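Local coordinates for minor capsid protein VP1 (Human bocavirus 3, PDB 5US7), which builds the 60-subunit, T=1 icosahedral capsid of the virus and, in its longest form, probably carries a phospholipase A2-like region, at residues Tyr54-Asn59 and Ser473-Trp478; Phe63-Gln68 and Pro94-Asn99. All blocks are in the same frame, centred on the assembly; numbering follows the deposited sequence.

Contact 1: Tyr54-Asn59 and Ser473-Trp478; sequences YVITKN and SCEIVW
Trp478 and Thr57 meet where two antiparallel strands of the parvovirus jelly roll, conventionally B (54-59) and I (473-478), lie side by side. The indole approaches edge-on: Trp478 NE1 gives a hydrogen bond to Thr57 OG1 at 3.3 Å, and this oxygen lies in the ring plane. The threonine hydroxyl can receive it because OG1 sits between the backbone N and the carbonyl carbon (chi1 56°), leaving CG2 beside the N. CG1 of the directly opposed Ile476 also packs against that oxygen. Trp478 itself sits opposite Val55, whose CB is 4.2 Å from Trp478 CB and whose O borders the indole in its plane; the bond to Thr57 is thus a diagonal reach along the strand. This buried face suits aromatic and beta-branched residues; Tyr103 and Phe107 of the same chain press on Trp478.

The other face is more polar at one end. Ile56 CG1 lies alongside Val477 CG2 at 4.1 Å, the two side chains pointing the same way. Next to them Lys58 and Glu475 also run side by side, joined through their methylenes: Lys58 CG touches Glu475 CG at 3.6 Å. The glutamate is extended, whereas the lysine bends at its last two torsions and carries NZ to a hydrogen bond with Gly47 O. NZ stays 5.4 Å from Glu475 OE2, too far for a salt bridge, and their opposite charges probably attract only weakly. Backbone bonds fix the register; in the last pair Cys474 N reaches Asn59 O at 2.8 Å, while Asn59 N approaches Cys474 O from above the carbonyl plane.

Contact 2: Phe63-Gln68 and Pro94-Asn99; sequences FLVKIQ and PWSYFN
A T-shaped aromatic pair, Phe63 with Phe98, joins the end of strand 54-65 to strand 96-98 inside the jelly-roll barrel; these correspond to the B and C strands, which belong to opposing sheets. The two rings are almost perpendicular, at 84°, with centroids 5.2 Å apart. Phe98 supplies the edge: its CE1 stands over the centre of the Phe63 ring, 3.9 Å from Phe63 CD2. Phe63 presents its face with CG placed between its backbone N and carbonyl carbon (chi1 64°). Val472 touches both phenylalanines, and Leu188 packs on Phe98, as befits rings in a buried apolar setting.

Further along, where Val65 faces Ser96, the two segments draw together, and they are closest at Gln68 and Pro94. Val65 CG1 lies 4.1 Å from Ser96 OG, a compact hydroxyl that also meets the aliphatic part of Gln68, CG at 3.5 Å. CB and CG of the glutamine do the touching here, with CB against Pro94 O at 3.3 Å. In the loop regions beyond the strands, Pro94 CA points its hydrogen at Gln68 O, a CA-H...O contact of 3.1 Å and 162° at the hydrogen. Proline can serve here because it meets Gln68 through CA, CB and its carbonyl oxygen, none of which needs an N-H.

With no hydrogen bond running directly between the segments, their mutual cohesion rests on dispersion, the weakly electrostatic attraction of a ring edge for a ring face, and one C-H...O contact.

Overall arrangement
Contacts 1 and 2 share strand 54-65, the first taking its beginning and the second its end, and their centres lie about 23 Å apart. Along the chain contact 2 is nested within the long loop that contact 1 closes: 94-99 follows soon after 63-68, whereas 473-478 returns more than 400 residues later. Contact 1 is a lateral pairing of neighbouring strands within a sheet, while contact 2 is mainly a meeting of side chains across the barrel interior, closing with loop backbone at one end. Strand 466-482 pairs with strand 54-65 along both. Contact 1 thus ties early chain to late, and contact 2 joins two early strands from opposing sheets of the same jelly-roll core.

Contact 1: Tyr54-Asn59 and Ser473-Trp478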
loop_
_atom_site.group_PDB
_atom_site.type_symbol
_atom_site.label_atom_id
_atom_site.label_comp_id
_atom_site.label_asym_id
_atom_site.label_seq_id
_atom_site.Cartn_x
_atom_site.Cartn_y
_atom_site.Cartn_z
ATOM N N TYR A 54 48.016 -27.419 -67.270
ATOM C CA TYR A 54 49.311 -26.755 -67.285
ATOM C C TYR A 54 50.422 -27.771 -67.110
ATOM O O TYR A 54 50.196 -28.906 -66.695
ATOM C CB TYR A 54 49.419 -25.676 -66.208
ATOM C CG TYR A 54 49.352 -26.195 -64.802
ATOM C CD1 TYR A 54 50.485 -26.652 -64.160
ATOM C CD2 TYR A 54 48.162 -26.198 -64.104
ATOM C CE1 TYR A 54 50.433 -27.124 -62.880
ATOM C CE2 TYR A 54 48.101 -26.666 -62.815
ATOM C CZ TYR A 54 49.242 -27.126 -62.209
ATOM O OH TYR A 54 49.193 -27.594 -60.920
ATOM N N VAL A 55 51.631 -27.332 -67.429
ATOM C CA VAL A 55 52.847 -28.109 -67.251
ATOM C C VAL A 55 53.870 -27.218 -66.573
ATOM O O VAL A 55 53.964 -26.026 -66.879
ATOM C CB VAL A 55 53.387 -28.630 -68.595
ATOM C CG1 VAL A 55 54.705 -29.329 -68.407
ATOM C CG2 VAL A 55 52.389 -29.556 -69.227
ATOM N N ILE A 56 54.628 -27.785 -65.647
ATOM C CA ILE A 56 55.661 -27.061 -64.924
ATOM C C ILE A 56 56.984 -27.741 -65.204
ATOM O O ILE A 56 57.180 -28.897 -64.822
ATOM C CB ILE A 56 55.388 -27.030 -63.419
ATOM C CG1 ILE A 56 54.085 -26.306 -63.131
ATOM C CG2 ILE A 56 56.509 -26.335 -62.715
ATOM C CD1 ILE A 56 53.656 -26.439 -61.714
ATOM N N THR A 57 57.891 -27.035 -65.862
ATOM C CA THR A 57 59.239 -27.528 -66.088
ATOM C C THR A 57 60.204 -26.795 -65.175
ATOM O O THR A 57 60.229 -25.564 -65.152
ATOM C CB THR A 57 59.665 -27.357 -67.542
ATOM O OG1 THR A 57 59.540 -25.987 -67.916
ATOM C CG2 THR A 57 58.813 -28.208 -68.446
ATOM N N LYS A 58 60.991 -27.558 -64.430
ATOM C CA LYS A 58 61.948 -27.036 -63.473
ATOM C C LYS A 58 63.336 -27.449 -63.923
ATOM O O LYS A 58 63.567 -28.618 -64.226
ATOM C CB LYS A 58 61.651 -27.572 -62.083
ATOM C CG LYS A 58 60.324 -27.120 -61.555
ATOM C CD LYS A 58 60.042 -27.686 -60.190
ATOM C CE LYS A 58 59.925 -29.196 -60.236
ATOM N NZ LYS A 58 58.783 -29.656 -61.076
ATOM N N ASN A 59 64.247 -26.490 -63.997
ATOM C CA ASN A 59 65.592 -26.765 -64.465
ATOM C C ASN A 59 66.571 -25.985 -63.617
ATOM O O ASN A 59 66.407 -24.781 -63.440
ATOM C CB ASN A 59 65.765 -26.372 -65.926
ATOM C CG ASN A 59 64.977 -27.234 -66.853
ATOM O OD1 ASN A 59 65.367 -28.350 -67.164
ATOM N ND2 ASN A 59 63.851 -26.718 -67.309
ATOM N N SER A 473 68.087 -21.611 -61.343
ATOM C CA SER A 473 66.956 -22.511 -61.486
ATOM C C SER A 473 65.843 -21.746 -62.176
ATOM O O SER A 473 65.257 -20.837 -61.588
ATOM C CB SER A 473 66.494 -23.042 -60.137
ATOM O OG SER A 473 65.946 -22.007 -59.353
ATOM N N CYS A 474 65.538 -22.127 -63.408
ATOM C CA CYS A 474 64.456 -21.526 -64.172
ATOM C C CYS A 474 63.260 -22.461 -64.122
ATOM O O CYS A 474 63.311 -23.571 -64.654
ATOM C CB CYS A 474 64.886 -21.266 -65.610
ATOM S SG CYS A 474 63.648 -20.430 -66.599
ATOM N N GLU A 475 62.191 -22.018 -63.479
ATOM C CA GLU A 475 60.952 -22.776 -63.366
ATOM C C GLU A 475 59.859 -22.025 -64.104
ATOM O O GLU A 475 59.397 -20.983 -63.635
ATOM C CB GLU A 475 60.577 -22.969 -61.904
ATOM C CG GLU A 475 59.266 -23.674 -61.689
ATOM C CD GLU A 475 58.953 -23.855 -60.221
ATOM O OE1 GLU A 475 59.769 -23.415 -59.382
ATOM O OE2 GLU A 475 57.891 -24.428 -59.899
ATOM N N ILE A 476 59.419 -22.558 -65.234
ATOM C CA ILE A 476 58.420 -21.891 -66.053
ATOM C C ILE A 476 57.159 -22.735 -66.103
ATOM O O ILE A 476 57.221 -23.964 -66.163
ATOM C CB ILE A 476 58.957 -21.591 -67.461
ATOM C CG1 ILE A 476 59.372 -22.851 -68.168
ATOM C CG2 ILE A 476 60.188 -20.771 -67.375
ATOM C CD1 ILE A 476 59.911 -22.559 -69.519
ATOM N N VAL A 477 56.017 -22.064 -66.046
ATOM C CA VAL A 477 54.713 -22.703 -66.090
ATOM C C VAL A 477 54.154 -22.537 -67.490
ATOM O O VAL A 477 54.212 -21.446 -68.064
ATOM C CB VAL A 477 53.764 -22.098 -65.049
ATOM C CG1 VAL A 477 52.419 -22.750 -65.142
ATOM C CG2 VAL A 477 54.334 -22.273 -63.680
ATOM N N TRP A 478 53.618 -23.610 -68.041
ATOM C CA TRP A 478 53.139 -23.635 -69.411
ATOM C C TRP A 478 51.636 -23.823 -69.393
ATOM O O TRP A 478 51.149 -24.850 -68.921
ATOM C CB TRP A 478 53.798 -24.767 -70.181
ATOM C CG TRP A 478 55.243 -24.589 -70.361
ATOM C CD1 TRP A 478 56.221 -24.984 -69.514
ATOM C CD2 TRP A 478 55.895 -24.019 -71.488
ATOM N NE1 TRP A 478 57.443 -24.669 -70.028
ATOM C CE2 TRP A 478 57.269 -24.075 -71.245
ATOM C CE3 TRP A 478 55.447 -23.460 -72.680
ATOM C CZ2 TRP A 478 58.199 -23.596 -72.148
ATOM C CZ3 TRP A 478 56.368 -22.983 -73.567
ATOM C CH2 TRP A 478 57.728 -23.051 -73.299
#

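Contact 2: Phe63-Gln68 and Pro94-Asn99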
loop_
_atom_site.group_PDB
_atom_site.type_symbol
_atom_site.label_atom_id
_atom_site.label_comp_id
_atom_site.label_asym_id
_atom_site.label_seq_id
_atom_site.Cartn_x
_atom_site.Cartn_y
_atom_site.Cartn_z
ATOM N N PHE A 63 76.624 -22.415 -63.549
ATOM C CA PHE A 63 77.191 -21.455 -64.482
ATOM C C PHE A 63 78.508 -20.926 -63.944
ATOM O O PHE A 63 78.860 -21.149 -62.789
ATOM C CB PHE A 63 76.233 -20.295 -64.762
ATOM C CG PHE A 63 75.927 -19.454 -63.570
ATOM C CD1 PHE A 63 76.733 -18.394 -63.232
ATOM C CD2 PHE A 63 74.819 -19.699 -62.808
ATOM C CE1 PHE A 63 76.451 -17.626 -62.149
ATOM C CE2 PHE A 63 74.536 -18.924 -61.727
ATOM C CZ PHE A 63 75.347 -17.892 -61.397
ATOM N N LEU A 64 79.257 -20.234 -64.800
ATOM C CA LEU A 64 80.355 -19.419 -64.313
ATOM C C LEU A 64 80.433 -18.138 -65.124
ATOM O O LEU A 64 79.947 -18.061 -66.252
ATOM C CB LEU A 64 81.701 -20.151 -64.337
ATOM C CG LEU A 64 82.496 -20.479 -65.587
ATOM C CD1 LEU A 64 83.328 -19.298 -66.009
ATOM C CD2 LEU A 64 83.394 -21.615 -65.269
ATOM N N VAL A 65 81.069 -17.135 -64.527
ATOM C CA VAL A 65 81.136 -15.787 -65.068
ATOM C C VAL A 65 82.585 -15.326 -65.013
ATOM O O VAL A 65 83.235 -15.457 -63.974
ATOM C CB VAL A 65 80.240 -14.823 -64.274
ATOM C CG1 VAL A 65 80.257 -13.455 -64.890
ATOM C CG2 VAL A 65 78.845 -15.355 -64.169
ATOM N N LYS A 66 83.088 -14.799 -66.119
ATOM C CA LYS A 66 84.453 -14.311 -66.220
ATOM C C LYS A 66 84.502 -12.793 -66.047
ATOM O O LYS A 66 83.523 -12.158 -65.659
ATOM C CB LYS A 66 85.056 -14.742 -67.551
ATOM C CG LYS A 66 85.261 -16.218 -67.677
ATOM C CD LYS A 66 85.780 -16.549 -69.050
ATOM C CE LYS A 66 85.999 -18.037 -69.211
ATOM N NZ LYS A 66 86.458 -18.371 -70.584
ATOM N N ILE A 67 85.669 -12.203 -66.319
ATOM C CA ILE A 67 85.839 -10.758 -66.177
ATOM C C ILE A 67 85.291 -10.001 -67.381
ATOM O O ILE A 67 84.694 -8.930 -67.221
ATOM C CB ILE A 67 87.312 -10.412 -65.912
ATOM C CG1 ILE A 67 87.728 -10.908 -64.535
ATOM C CG2 ILE A 67 87.536 -8.927 -66.008
ATOM C CD1 ILE A 67 86.925 -10.293 -63.429
ATOM N N GLN A 68 85.471 -10.525 -68.595
ATOM C CA GLN A 68 84.842 -9.917 -69.765
ATOM C C GLN A 68 85.283 -8.483 -70.050
ATOM O O GLN A 68 84.643 -7.543 -69.579
ATOM C CB GLN A 68 83.319 -9.956 -69.642
ATOM C CG GLN A 68 82.741 -11.342 -69.617
ATOM C CD GLN A 68 83.173 -12.160 -70.802
ATOM O OE1 GLN A 68 83.329 -11.643 -71.901
ATOM N NE2 GLN A 68 83.366 -13.450 -70.589
ATOM N N PRO A 94 81.512 -5.294 -69.769
ATOM C CA PRO A 94 81.940 -6.275 -68.771
ATOM C C PRO A 94 80.868 -7.286 -68.433
ATOM O O PRO A 94 81.176 -8.302 -67.806
ATOM C CB PRO A 94 82.284 -5.404 -67.563
ATOM C CG PRO A 94 81.473 -4.192 -67.751
ATOM C CD PRO A 94 81.467 -3.939 -69.211
ATOM N N TRP A 95 79.628 -7.034 -68.822
ATOM C CA TRP A 95 78.490 -7.819 -68.385
ATOM C C TRP A 95 78.331 -9.097 -69.189
ATOM O O TRP A 95 78.682 -9.171 -70.366
ATOM C CB TRP A 95 77.224 -6.987 -68.499
ATOM C CG TRP A 95 77.208 -5.866 -67.555
ATOM C CD1 TRP A 95 77.734 -4.637 -67.752
ATOM C CD2 TRP A 95 76.600 -5.842 -66.269
ATOM N NE1 TRP A 95 77.518 -3.850 -66.658
ATOM C CE2 TRP A 95 76.818 -4.571 -65.732
ATOM C CE3 TRP A 95 75.902 -6.778 -65.513
ATOM C CZ2 TRP A 95 76.361 -4.211 -64.481
ATOM C CZ3 TRP A 95 75.451 -6.416 -64.276
ATOM C CH2 TRP A 95 75.678 -5.148 -63.772
ATOM N N SER A 96 77.783 -10.108 -68.528
ATOM C CA SER A 96 77.358 -11.357 -69.127
ATOM C C SER A 96 75.873 -11.512 -68.855
ATOM O O SER A 96 75.313 -10.821 -68.005
ATOM C CB SER A 96 78.118 -12.545 -68.547
ATOM O OG SER A 96 79.501 -12.447 -68.809
ATOM N N TYR A 97 75.222 -12.410 -69.580
ATOM C CA TYR A 97 73.779 -12.517 -69.452
ATOM C C TYR A 97 73.337 -13.964 -69.581
ATOM O O TYR A 97 74.031 -14.804 -70.154
ATOM C CB TYR A 97 73.077 -11.636 -70.485
ATOM C CG TYR A 97 73.331 -12.040 -71.904
ATOM C CD1 TYR A 97 72.449 -12.860 -72.571
ATOM C CD2 TYR A 97 74.464 -11.625 -72.567
ATOM C CE1 TYR A 97 72.676 -13.238 -73.852
ATOM C CE2 TYR A 97 74.700 -12.002 -73.852
ATOM C CZ TYR A 97 73.803 -12.809 -74.490
ATOM O OH TYR A 97 74.033 -13.191 -75.784
ATOM N N PHE A 98 72.167 -14.241 -69.020
ATOM C CA PHE A 98 71.529 -15.544 -69.096
ATOM C C PHE A 98 70.531 -15.538 -70.240
ATOM O O PHE A 98 69.698 -14.633 -70.331
ATOM C CB PHE A 98 70.794 -15.871 -67.798
ATOM C CG PHE A 98 71.658 -15.877 -66.586
ATOM C CD1 PHE A 98 72.390 -16.989 -66.243
ATOM C CD2 PHE A 98 71.712 -14.776 -65.765
ATOM C CE1 PHE A 98 73.170 -16.992 -65.124
ATOM C CE2 PHE A 98 72.491 -14.778 -64.640
ATOM C CZ PHE A 98 73.219 -15.890 -64.320
ATOM N N ASN A 99 70.596 -16.550 -71.095
ATOM C CA ASN A 99 69.671 -16.689 -72.213
ATOM C C ASN A 99 68.898 -17.988 -72.045
ATOM O O ASN A 99 69.451 -19.073 -72.232
ATOM C CB ASN A 99 70.422 -16.666 -73.538
ATOM C CG ASN A 99 69.499 -16.582 -74.719
ATOM O OD1 ASN A 99 68.395 -16.060 -74.616
ATOM N ND2 ASN A 99 69.951 -17.082 -75.857
#